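Local coordinates for protein SSD1 (Saccharomyces cerevisiae S288C, PDB 7AM1) that binds mRNA untranslated regions and represses translation as a pseudonuclease of the RNase II family, lacking the enzymatic activity of its relatives, at residues Phe358-Thr361 with Asn362-Asn365; Val547-Asn550 with Glu551-Lys555. All coordinates share one frame; numbering follows the deposited sequence.

Interaction 1: residues Phe358-Thr361 with Asn362-Asn365; sequences FTDT and NEYN
Asp360 O takes the backbone N-H groups of both Glu363 and Tyr364, at 3.0 Å from Glu363 N and 3.1 Å from Tyr364 N, closing a type I-like beta turn over Asp360-Glu363, extended by the i to i+4 bond from Tyr364, in the loop between strands 356-358 and 367-370. Tyr364 N lies almost in line with the carbonyl bond, whereas Glu363 N stands well above the carbonyl plane. With its CG anti to the backbone N (chi1 -169°), the Asp360 carboxylate folds forward, and OD1 receives Asn362 N at 2.9 Å on its anti side, about 30° out of the carboxylate plane, which makes an Asx turn. Phe358 and Tyr364 form a T-shaped pair with planes at 85°: Phe358 drives its CD1 edge over the centre of the Tyr364 ring, CD1 lying 3.6 Å from Tyr364 CZ. His381 also meets Tyr364 edge-to-face, and Glu363 forms a salt bridge with Arg383, both on strand 378-384. A serine in place of Tyr364 would probably leave the CD1 edge of Phe358 without the aromatic face it points at and remove the ring that meets His381. Polar bonds thus shape the exposed bend, while aromatic packing and one salt bridge join it to the sheet.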
# COMPACT_ATOMS: atom_id res chain seq x y z
N PHE A 358 -4.98 -37.26 -3.61
CA PHE A 358 -4.11 -36.91 -4.73
C PHE A 358 -2.67 -37.34 -4.46
O PHE A 358 -1.73 -36.69 -4.92
CB PHE A 358 -4.14 -35.40 -5.00
CG PHE A 358 -5.47 -34.86 -5.45
CD1 PHE A 358 -5.91 -35.07 -6.75
CD2 PHE A 358 -6.26 -34.12 -4.59
CE1 PHE A 358 -7.13 -34.56 -7.17
CE2 PHE A 358 -7.49 -33.62 -5.00
CZ PHE A 358 -7.92 -33.83 -6.29
N THR A 359 -2.47 -38.43 -3.72
CA THR A 359 -1.13 -38.82 -3.30
C THR A 359 -0.45 -39.79 -4.26
O THR A 359 0.76 -40.01 -4.13
CB THR A 359 -1.15 -39.44 -1.90
OG1 THR A 359 -1.95 -40.63 -1.91
CG2 THR A 359 -1.73 -38.46 -0.88
N ASP A 360 -1.19 -40.39 -5.20
CA ASP A 360 -0.60 -41.31 -6.16
C ASP A 360 0.24 -40.51 -7.15
O ASP A 360 -0.29 -39.82 -8.02
CB ASP A 360 -1.69 -42.09 -6.88
CG ASP A 360 -1.14 -43.25 -7.69
OD1 ASP A 360 0.04 -43.20 -8.09
OD2 ASP A 360 -1.90 -44.22 -7.93
N THR A 361 1.57 -40.60 -7.01
CA THR A 361 2.48 -39.86 -7.87
C THR A 361 2.50 -40.39 -9.30
O THR A 361 3.15 -39.78 -10.16
CB THR A 361 3.89 -39.87 -7.28
OG1 THR A 361 4.31 -41.22 -7.02
CG2 THR A 361 3.93 -39.07 -5.98
N ASN A 362 1.83 -41.52 -9.57
CA ASN A 362 1.68 -41.98 -10.94
C ASN A 362 0.55 -41.27 -11.67
O ASN A 362 0.58 -41.19 -12.90
CB ASN A 362 1.38 -43.49 -10.97
CG ASN A 362 2.52 -44.33 -10.44
OD1 ASN A 362 3.69 -43.96 -10.57
ND2 ASN A 362 2.18 -45.46 -9.84
N GLU A 363 -0.40 -40.70 -10.93
CA GLU A 363 -1.57 -40.06 -11.52
C GLU A 363 -1.52 -38.55 -11.48
O GLU A 363 -2.08 -37.90 -12.37
CB GLU A 363 -2.85 -40.51 -10.81
CG GLU A 363 -3.13 -42.01 -10.87
CD GLU A 363 -3.47 -42.51 -12.26
OE1 GLU A 363 -4.00 -41.72 -13.07
OE2 GLU A 363 -3.23 -43.70 -12.53
N TYR A 364 -0.87 -37.96 -10.47
CA TYR A 364 -0.84 -36.52 -10.29
C TYR A 364 0.60 -36.09 -10.05
O TYR A 364 1.30 -36.70 -9.24
CB TYR A 364 -1.73 -36.09 -9.11
CG TYR A 364 -3.17 -36.50 -9.28
CD1 TYR A 364 -4.05 -35.73 -10.02
CD2 TYR A 364 -3.64 -37.67 -8.69
CE1 TYR A 364 -5.36 -36.11 -10.18
CE2 TYR A 364 -4.96 -38.06 -8.85
CZ TYR A 364 -5.81 -37.27 -9.59
OH TYR A 364 -7.13 -37.64 -9.76
N ASN A 365 1.03 -35.07 -10.79
CA ASN A 365 2.34 -34.45 -10.61
C ASN A 365 2.09 -33.08 -9.99
O ASN A 365 2.00 -32.07 -10.68
CB ASN A 365 3.09 -34.35 -11.93
CG ASN A 365 4.51 -33.84 -11.75
OD1 ASN A 365 4.89 -33.36 -10.68
ND2 ASN A 365 5.32 -33.96 -12.79

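Interaction 2: residues Val547-Asn550 with Glu551-Lys555; sequences VVIN and EIKRK
Val547-Asn550 and Glu551-Lys555 are successive turns of helix 544-568 in the RNB domain, so the contact is local, between side chains three and four positions apart on a helix packed against both sheet and helices. Four i to i+4 backbone bonds run through it, from Glu551 N to Val547 O onward to Arg554 N, which lies 2.9 Å from Asn550 O.

The polar flank is built on Asn550 and Arg554. Because CG of Asn550 is anti to its own N (chi1 -164°), the amide swings forward along the helix, and its ND2 comes over one face of the Arg554 guanidinium, 3.3 Å from Arg554 NE. The two planes are 59° apart, and both nitrogens are donors, so the pair is not bonded directly. A water bridges them instead: it donates to Asn550 OD1 at 2.8 Å and accepts from Arg554 NE at 2.9 Å, lying in the guanidinium plane at its edge. Glu526 joins them a second time, taking a hydrogen bond from Asn550 ND2 and a salt bridge from Arg554 NH2. Arg554 NH1 reaches back to Glu551 OE2 at 2.8 Å, a salt bridge whose hydrogen bond is weak; the same OE2 also forms a salt bridge with Arg510, so one carboxylate oxygen is shared by two guanidinium groups.

On another flank the aliphatic part of Lys553, extended beyond CG, runs past Ile549, whose CG2 lies 3.6 Å from Lys553 CE. Val548 CG1 and Ile552 CD1 are more loosely placed, 4.4 Å apart. The arrangement is that of a buried helix of the RNB domain, with an apolar side on strand 378-384 and helices 480-488 and 495-510, and a polar side on which Glu551 and Arg554 are joined to Arg510 and Glu526.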
# COMPACT_ATOMS: atom_id res chain seq x y z
N VAL A 547 2.55 -13.61 -11.63
CA VAL A 547 1.28 -13.27 -12.27
C VAL A 547 0.52 -14.53 -12.65
O VAL A 547 -0.71 -14.60 -12.50
CB VAL A 547 1.53 -12.36 -13.49
CG1 VAL A 547 0.26 -12.18 -14.30
CG2 VAL A 547 2.08 -11.02 -13.05
N VAL A 548 1.24 -15.54 -13.15
CA VAL A 548 0.61 -16.82 -13.50
C VAL A 548 -0.09 -17.41 -12.29
O VAL A 548 -1.29 -17.74 -12.33
CB VAL A 548 1.65 -17.79 -14.08
CG1 VAL A 548 1.09 -19.21 -14.12
CG2 VAL A 548 2.07 -17.36 -15.47
N ILE A 549 0.64 -17.57 -11.19
CA ILE A 549 0.06 -18.15 -9.99
C ILE A 549 -1.00 -17.23 -9.41
O ILE A 549 -2.01 -17.70 -8.87
CB ILE A 549 1.16 -18.46 -8.95
CG1 ILE A 549 2.19 -19.45 -9.53
CG2 ILE A 549 0.55 -18.97 -7.65
CD1 ILE A 549 1.63 -20.79 -10.00
N ASN A 550 -0.80 -15.91 -9.52
CA ASN A 550 -1.76 -14.96 -8.94
C ASN A 550 -3.10 -15.01 -9.68
O ASN A 550 -4.16 -14.91 -9.05
CB ASN A 550 -1.19 -13.53 -8.97
CG ASN A 550 -1.94 -12.57 -8.04
OD1 ASN A 550 -2.36 -12.94 -6.94
ND2 ASN A 550 -2.10 -11.32 -8.49
N GLU A 551 -3.08 -15.15 -11.01
CA GLU A 551 -4.35 -15.20 -11.73
C GLU A 551 -5.07 -16.52 -11.48
O GLU A 551 -6.30 -16.57 -11.51
CB GLU A 551 -4.13 -14.96 -13.22
CG GLU A 551 -3.89 -13.50 -13.58
CD GLU A 551 -5.09 -12.60 -13.30
OE1 GLU A 551 -6.24 -13.07 -13.46
OE2 GLU A 551 -4.89 -11.43 -12.90
N ILE A 552 -4.32 -17.60 -11.24
CA ILE A 552 -4.96 -18.85 -10.85
C ILE A 552 -5.59 -18.71 -9.47
O ILE A 552 -6.72 -19.16 -9.25
CB ILE A 552 -3.95 -20.01 -10.91
CG1 ILE A 552 -3.65 -20.36 -12.37
CG2 ILE A 552 -4.49 -21.24 -10.18
CD1 ILE A 552 -2.45 -21.27 -12.56
N LYS A 553 -4.89 -18.07 -8.53
CA LYS A 553 -5.44 -17.88 -7.19
C LYS A 553 -6.66 -16.96 -7.21
O LYS A 553 -7.59 -17.14 -6.42
CB LYS A 553 -4.37 -17.32 -6.26
CG LYS A 553 -3.34 -18.35 -5.82
CD LYS A 553 -2.19 -17.71 -5.05
CE LYS A 553 -1.22 -18.77 -4.53
NZ LYS A 553 -0.08 -18.16 -3.78
N ARG A 554 -6.65 -15.95 -8.09
CA ARG A 554 -7.81 -15.06 -8.19
C ARG A 554 -9.03 -15.83 -8.66
O ARG A 554 -10.15 -15.61 -8.17
CB ARG A 554 -7.50 -13.91 -9.15
CG ARG A 554 -6.58 -12.83 -8.54
CD ARG A 554 -6.13 -11.83 -9.59
NE ARG A 554 -5.36 -10.74 -8.97
CZ ARG A 554 -4.95 -9.66 -9.61
NH1 ARG A 554 -5.21 -9.50 -10.91
NH2 ARG A 554 -4.26 -8.72 -8.96
N LYS A 555 -8.84 -16.75 -9.60
CA LYS A 555 -9.94 -17.60 -10.04
C LYS A 555 -10.40 -18.51 -8.90
O LYS A 555 -11.60 -18.65 -8.66
CB LYS A 555 -9.50 -18.43 -11.25
CG LYS A 555 -10.57 -19.38 -11.78
CD LYS A 555 -11.78 -18.62 -12.33
CE LYS A 555 -12.96 -19.55 -12.52
NZ LYS A 555 -14.07 -18.88 -13.25
O HOH W 1 -4.53 -11.28 -6.29

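Both contacts are local and lie in the RNB domain, with centres about 23 Å apart and nearest atoms about 11 Å apart, yet they illustrate how bonding differs between an exposed turn and a buried helix. Interaction 1 is a surface turn, with mostly exposed residues and one buried aromatic at its base; interaction 2 is largely buried within one helix. In the turn a single carbonyl and a carboxylate oxygen gather the backbone donors, and the side chains add ring packing and one outward salt bridge; the helix spreads its backbone bonds evenly and adds linked salt bridges, a bridging water and aliphatic packing. Strand 378-384 is common ground: His381 and Arg383 meet the turn, while Phe378 and Leu380 meet the helix.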